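Local coordinates for protein Rik1-associated factor 1 (Schizosaccharomyces pombe, PDB 4O9D) that serves in the Clr4 methyltransferase complex, which ubiquitylates and methylates histone H3 to establish heterochromatin, and is represented here by its WD-repeat beta-propeller, at residues G386-D390 / A391-T395; L217-A220 / S221-S224. All blocks are in the same frame, centred on the assembly; numbering follows the deposited sequence.

Contact 1 of 2, residues G386-D390 / A391-T395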
ATOM      1  N   GLY A 386       6.476   6.704   0.836  1.00 28.88           N
ATOM      2  CA  GLY A 386       5.326   7.200   0.104  1.00 25.20           C
ATOM      3  C   GLY A 386       5.200   8.711   0.051  1.00 28.50           C
ATOM      4  O   GLY A 386       5.271   9.385   1.083  1.00 26.73           O
ATOM      5  N   PHE A 387       4.986   9.236  -1.156  1.00 26.18           N
ATOM      6  CA  PHE A 387       4.695  10.653  -1.366  1.00 26.51           C
ATOM      7  C   PHE A 387       3.250  10.961  -1.047  1.00 29.95           C
ATOM      8  O   PHE A 387       2.369  10.123  -1.257  1.00 30.14           O
ATOM      9  CB  PHE A 387       4.862  11.012  -2.842  1.00 28.59           C
ATOM     10  CG  PHE A 387       6.292  11.088  -3.303  1.00 28.22           C
ATOM     11  CD1 PHE A 387       7.054  12.196  -3.025  1.00 29.46           C
ATOM     12  CD2 PHE A 387       6.853  10.056  -4.036  1.00 28.18           C
ATOM     13  CE1 PHE A 387       8.358  12.277  -3.460  1.00 30.21           C
ATOM     14  CE2 PHE A 387       8.164  10.135  -4.482  1.00 24.47           C
ATOM     15  CZ  PHE A 387       8.910  11.244  -4.186  1.00 31.37           C
ATOM     16  N   SER A 388       2.983  12.178  -0.598  1.00 24.89           N
ATOM     17  CA  SER A 388       1.616  12.659  -0.590  1.00 26.23           C
ATOM     18  C   SER A 388       1.258  12.965  -2.035  1.00 29.46           C
ATOM     19  O   SER A 388       2.146  13.257  -2.864  1.00 25.88           O
ATOM     20  CB  SER A 388       1.469  13.909   0.303  1.00 28.04           C
ATOM     21  OG  SER A 388       2.325  14.950  -0.138  1.00 29.28           O
ATOM     22  N   GLU A 389      -0.032  12.900  -2.339  1.00 29.83           N
ATOM     23  CA  GLU A 389      -0.510  13.148  -3.698  1.00 35.94           C
ATOM     24  C   GLU A 389      -0.113  14.532  -4.231  1.00 36.42           C
ATOM     25  O   GLU A 389       0.108  14.690  -5.434  1.00 38.73           O
ATOM     26  CB  GLU A 389      -2.035  12.974  -3.777  1.00 31.95           C
ATOM     27  CG  GLU A 389      -2.483  11.544  -3.866  1.00 39.59           C
ATOM     28  CD  GLU A 389      -3.983  11.425  -4.101  1.00 56.92           C
ATOM     29  OE1 GLU A 389      -4.392  10.547  -4.894  1.00 60.81           O
ATOM     30  OE2 GLU A 389      -4.752  12.214  -3.500  1.00 53.86           O
ATOM     31  N   ASP A 390      -0.034  15.536  -3.356  1.00 36.54           N
ATOM     32  CA  ASP A 390       0.349  16.879  -3.794  1.00 35.45           C
ATOM     33  C   ASP A 390       1.887  17.067  -3.844  1.00 34.64           C
ATOM     34  O   ASP A 390       2.382  18.171  -4.072  1.00 36.39           O
ATOM     35  CB  ASP A 390      -0.324  17.964  -2.931  1.00 35.72           C
ATOM     36  CG  ASP A 390       0.343  18.147  -1.571  1.00 35.85           C
ATOM     37  OD1 ASP A 390       1.283  17.394  -1.258  1.00 35.50           O
ATOM     38  OD2 ASP A 390      -0.083  19.040  -0.796  1.00 38.48           O
ATOM     39  N   ALA A 391       2.628  15.984  -3.637  1.00 33.06           N
ATOM     40  CA  ALA A 391       4.082  15.993  -3.836  1.00 35.04           C
ATOM     41  C   ALA A 391       4.842  16.795  -2.767  1.00 33.77           C
ATOM     42  O   ALA A 391       6.074  16.956  -2.854  1.00 30.36           O
ATOM     43  CB  ALA A 391       4.411  16.542  -5.231  1.00 34.08           C
ATOM     44  N   SER A 392       4.120  17.277  -1.753  1.00 33.22           N
ATOM     45  CA  SER A 392       4.709  18.170  -0.750  1.00 34.23           C
ATOM     46  C   SER A 392       5.317  17.408   0.419  1.00 34.39           C
ATOM     47  O   SER A 392       6.028  17.989   1.248  1.00 35.80           O
ATOM     48  CB  SER A 392       3.672  19.178  -0.222  1.00 38.76           C
ATOM     49  OG  SER A 392       2.757  18.584   0.702  1.00 36.56           O
ATOM     50  N   LYS A 393       5.038  16.115   0.494  1.00 29.58           N
ATOM     51  CA  LYS A 393       5.556  15.302   1.586  1.00 28.95           C
ATOM     52  C   LYS A 393       6.137  14.007   1.043  1.00 31.17           C
ATOM     53  O   LYS A 393       5.602  13.440   0.084  1.00 29.78           O
ATOM     54  CB  LYS A 393       4.439  14.976   2.577  1.00 31.83           C
ATOM     55  CG  LYS A 393       3.777  16.207   3.205  1.00 34.84           C
ATOM     56  CD  LYS A 393       4.773  16.985   4.065  1.00 31.52           C
ATOM     57  CE  LYS A 393       4.194  18.303   4.588  1.00 39.43           C
ATOM     58  NZ  LYS A 393       3.844  19.261   3.486  1.00 35.59           N
ATOM     59  N   LEU A 394       7.234  13.553   1.649  1.00 27.86           N
ATOM     60  CA  LEU A 394       7.720  12.192   1.449  1.00 27.15           C
ATOM     61  C   LEU A 394       8.045  11.577   2.829  1.00 26.88           C
ATOM     62  O   LEU A 394       8.674  12.215   3.677  1.00 28.92           O
ATOM     63  CB  LEU A 394       8.945  12.189   0.519  1.00 27.26           C
ATOM     64  CG  LEU A 394       9.648  10.837   0.370  1.00 28.14           C
ATOM     65  CD1 LEU A 394       8.734   9.792  -0.319  1.00 26.05           C
ATOM     66  CD2 LEU A 394      10.984  10.988  -0.405  1.00 29.60           C
ATOM     67  N   THR A 395       7.569  10.364   3.070  1.00 24.21           N
ATOM     68  CA  THR A 395       7.764   9.720   4.349  1.00 20.65           C
ATOM     69  C   THR A 395       8.478   8.412   4.062  1.00 22.19           C
ATOM     70  O   THR A 395       8.045   7.654   3.197  1.00 25.18           O
ATOM     71  CB  THR A 395       6.382   9.457   5.077  1.00 23.02           C
ATOM     72  OG1 THR A 395       5.696  10.694   5.303  1.00 24.81           O
ATOM     73  CG2 THR A 395       6.620   8.803   6.409  1.00 25.61           C
TER

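Contact 2 of 2, residues L217-A220 / S221-S224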
ATOM      1  N   LEU A 217     -12.699  -9.877 -10.911  1.00 22.62           N
ATOM      2  CA  LEU A 217     -13.383  -8.600 -10.972  1.00 20.63           C
ATOM      3  C   LEU A 217     -14.793  -8.723 -10.414  1.00 26.04           C
ATOM      4  O   LEU A 217     -15.467  -9.733 -10.654  1.00 22.39           O
ATOM      5  CB  LEU A 217     -13.469  -8.131 -12.417  1.00 18.32           C
ATOM      6  CG  LEU A 217     -13.856  -6.662 -12.642  1.00 27.33           C
ATOM      7  CD1 LEU A 217     -12.734  -5.678 -12.183  1.00 22.39           C
ATOM      8  CD2 LEU A 217     -14.234  -6.442 -14.129  1.00 27.68           C
ATOM      9  N   PHE A 218     -15.241  -7.687  -9.698  1.00 25.28           N
ATOM     10  CA  PHE A 218     -16.604  -7.639  -9.154  1.00 23.26           C
ATOM     11  C   PHE A 218     -17.297  -6.320  -9.565  1.00 29.68           C
ATOM     12  O   PHE A 218     -16.638  -5.298  -9.780  1.00 23.80           O
ATOM     13  CB  PHE A 218     -16.563  -7.726  -7.629  1.00 25.37           C
ATOM     14  CG  PHE A 218     -16.203  -9.088  -7.089  1.00 23.04           C
ATOM     15  CD1 PHE A 218     -14.872  -9.497  -7.014  1.00 24.26           C
ATOM     16  CD2 PHE A 218     -17.191  -9.941  -6.631  1.00 23.07           C
ATOM     17  CE1 PHE A 218     -14.545 -10.756  -6.507  1.00 27.79           C
ATOM     18  CE2 PHE A 218     -16.881 -11.188  -6.129  1.00 26.59           C
ATOM     19  CZ  PHE A 218     -15.560 -11.607  -6.070  1.00 23.46           C
ATOM     20  N   ASP A 219     -18.623  -6.333  -9.677  1.00 25.00           N
ATOM     21  CA  ASP A 219     -19.371  -5.090  -9.867  1.00 25.05           C
ATOM     22  C   ASP A 219     -19.697  -4.505  -8.490  1.00 27.54           C
ATOM     23  O   ASP A 219     -20.229  -5.213  -7.620  1.00 28.81           O
ATOM     24  CB  ASP A 219     -20.669  -5.356 -10.650  1.00 34.10           C
ATOM     25  CG  ASP A 219     -21.481  -4.102 -10.846  1.00 34.78           C
ATOM     26  OD1 ASP A 219     -21.028  -3.228 -11.613  1.00 34.42           O
ATOM     27  OD2 ASP A 219     -22.542  -3.977 -10.200  1.00 32.16           O
ATOM     28  N   ALA A 220     -19.385  -3.229  -8.260  1.00 23.37           N
ATOM     29  CA  ALA A 220     -19.570  -2.679  -6.914  1.00 27.36           C
ATOM     30  C   ALA A 220     -21.025  -2.364  -6.546  1.00 25.43           C
ATOM     31  O   ALA A 220     -21.388  -2.520  -5.405  1.00 28.87           O
ATOM     32  CB  ALA A 220     -18.701  -1.432  -6.677  1.00 22.30           C
ATOM     33  N   SER A 221     -21.841  -1.893  -7.477  1.00 29.43           N
ATOM     34  CA  SER A 221     -23.218  -1.548  -7.085  1.00 34.15           C
ATOM     35  C   SER A 221     -24.076  -2.802  -6.825  1.00 33.71           C
ATOM     36  O   SER A 221     -24.972  -2.775  -5.981  1.00 32.20           O
ATOM     37  CB  SER A 221     -23.874  -0.598  -8.084  1.00 30.59           C
ATOM     38  OG  SER A 221     -23.773  -1.077  -9.403  1.00 39.15           O
ATOM     39  N   THR A 222     -23.796  -3.908  -7.520  1.00 32.41           N
ATOM     40  CA  THR A 222     -24.483  -5.164  -7.222  1.00 28.97           C
ATOM     41  C   THR A 222     -23.665  -6.082  -6.311  1.00 34.15           C
ATOM     42  O   THR A 222     -24.177  -7.096  -5.830  1.00 29.41           O
ATOM     43  CB  THR A 222     -24.869  -5.943  -8.496  1.00 36.34           C
ATOM     44  OG1 THR A 222     -23.692  -6.279  -9.254  1.00 33.70           O
ATOM     45  CG2 THR A 222     -25.825  -5.118  -9.364  1.00 36.19           C
ATOM     46  N   ALA A 223     -22.391  -5.751  -6.089  1.00 30.18           N
ATOM     47  CA  ALA A 223     -21.528  -6.625  -5.309  1.00 24.84           C
ATOM     48  C   ALA A 223     -21.453  -8.043  -5.881  1.00 25.54           C
ATOM     49  O   ALA A 223     -21.330  -9.010  -5.135  1.00 30.66           O
ATOM     50  CB  ALA A 223     -22.012  -6.686  -3.880  1.00 28.93           C
ATOM     51  N   SER A 224     -21.540  -8.185  -7.195  1.00 25.72           N
ATOM     52  CA  SER A 224     -21.541  -9.520  -7.788  1.00 24.66           C
ATOM     53  C   SER A 224     -20.249  -9.823  -8.552  1.00 30.23           C
ATOM     54  O   SER A 224     -19.585  -8.922  -9.082  1.00 23.66           O
ATOM     55  CB  SER A 224     -22.746  -9.676  -8.717  1.00 31.19           C
ATOM     56  OG  SER A 224     -22.734  -8.638  -9.686  1.00 39.54           O
TER
HETATM   57  O   HOH W   1     -20.905  -0.942 -10.079  1.00 29.25           O

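Contact 1 of 2, residues G386-D390 / A391-T395
Leu394 sets its CD1 methyl squarely over one face of the Phe387 ring, 3.9 Å from the ring centroid and only 5° off the ring normal, a CH-pi contact between the two residues of a non-hydrogen-bonded antiparallel pair. The leucine CG stands anti to its own backbone N, with chi1 173° and chi2 65° together bringing CD1 above the middle of the ring. Next along the ladder Gly386 and Thr395 exchange backbone hydrogen bonds, and Tyr38 OH reaches both Gly386 O and Thr395 OG1. Gly386, Phe387, Leu394 and Thr395 are buried and belong to the hairpin of strands 382-387 and 393-398 in WD repeat 4 of the propeller, which a type I turn from Ser388 to Ala391 closes. Toward solvent the apolar packing gives way to a polar cluster around Asp390, with Glu389 exposed and Asp390 and Ser392 partly so. Asp390 OD1 takes three bonds: Ser388 OG, 2.9 Å from OD1, arrives nearly in line with the carboxylate C-O bond; Ser392 OG, 2.7 Å from OD1, comes from the syn side; and Ser392 N comes from above the carboxylate plane. Ser388 OG also receives a weak bond from Lys393 N. With an alanine here in place of the aspartate, both serine hydroxyls and Ser392 N are likely to lose their shared acceptor, and the hydroxyls to be freer to turn. Lys393, bent at chi2 and chi4, brings NZ back to Ser392 OG at 3.1 Å, while making a cation-pi contact with Phe67.

Contact 2 of 2, residues L217-A220 / S221-S224
Ser224 O approaches the flat ring of Phe218 obliquely, 3.6 Å from Phe218 CD2, and the same carbonyl makes a CA-H...O contact with Phe218 CA. The second flat group, the Asp219 carboxylate, is gripped on the anti side of OD2 by two donors tilted from its plane: Thr222 OG1 bonds at 2.7 Å, 17° out of the carboxylate plane, and Thr222 N at 3.0 Å from OD2, more tilted. Asp219 CG lies anti to its backbone N (chi1 179°), carrying OD2 over the turn to the threonine, whose side chain it crosses at about a right angle. One aspartate oxygen thus ties the N-H and hydroxyl of Thr222, three residues further on, back across the bend. Ser224 OG extends the network by donating to Thr222 OG1, 2.6 Å away. The other carboxylate oxygen, OD1, has different partners: Lys198 in a salt bridge, and a water that donates to it at 2.8 Å and accepts from Ser221 N, bridging aspartate and loop. Asp219 N bonds Ser224 O at 2.8 Å, whereas the return bond from Ser224 N is weak. Ser221 and Thr222 are exposed at the bend. The turn links strands 214-219 and 224-228 in a four-stranded propeller blade; strand 198-204 packs on Leu217, Phe218 and Ala220, and strand 165-171 meets Phe218 and Ala223.

Overall arrangement
Contacts 1 and 2 are both reversals between consecutive antiparallel strands, but in different blades of the propeller and on different strand pairs. In contact 1 the second and third strands along the chain of its blade are joined; in contact 2, the third and fourth, the latter at the blade's outer end. Contact 1 lies nearer the middle, its centre 14 Å from the centre of the chain, against 22 Å for contact 2. Their centres are 32 Å apart and their nearest atoms about 19 Å, without touching, and contact 2 comes first in sequence. In both turns one aspartate oxygen accepts from a backbone N-H and from at least one hydroxyl. Neither contact includes a bound ligand.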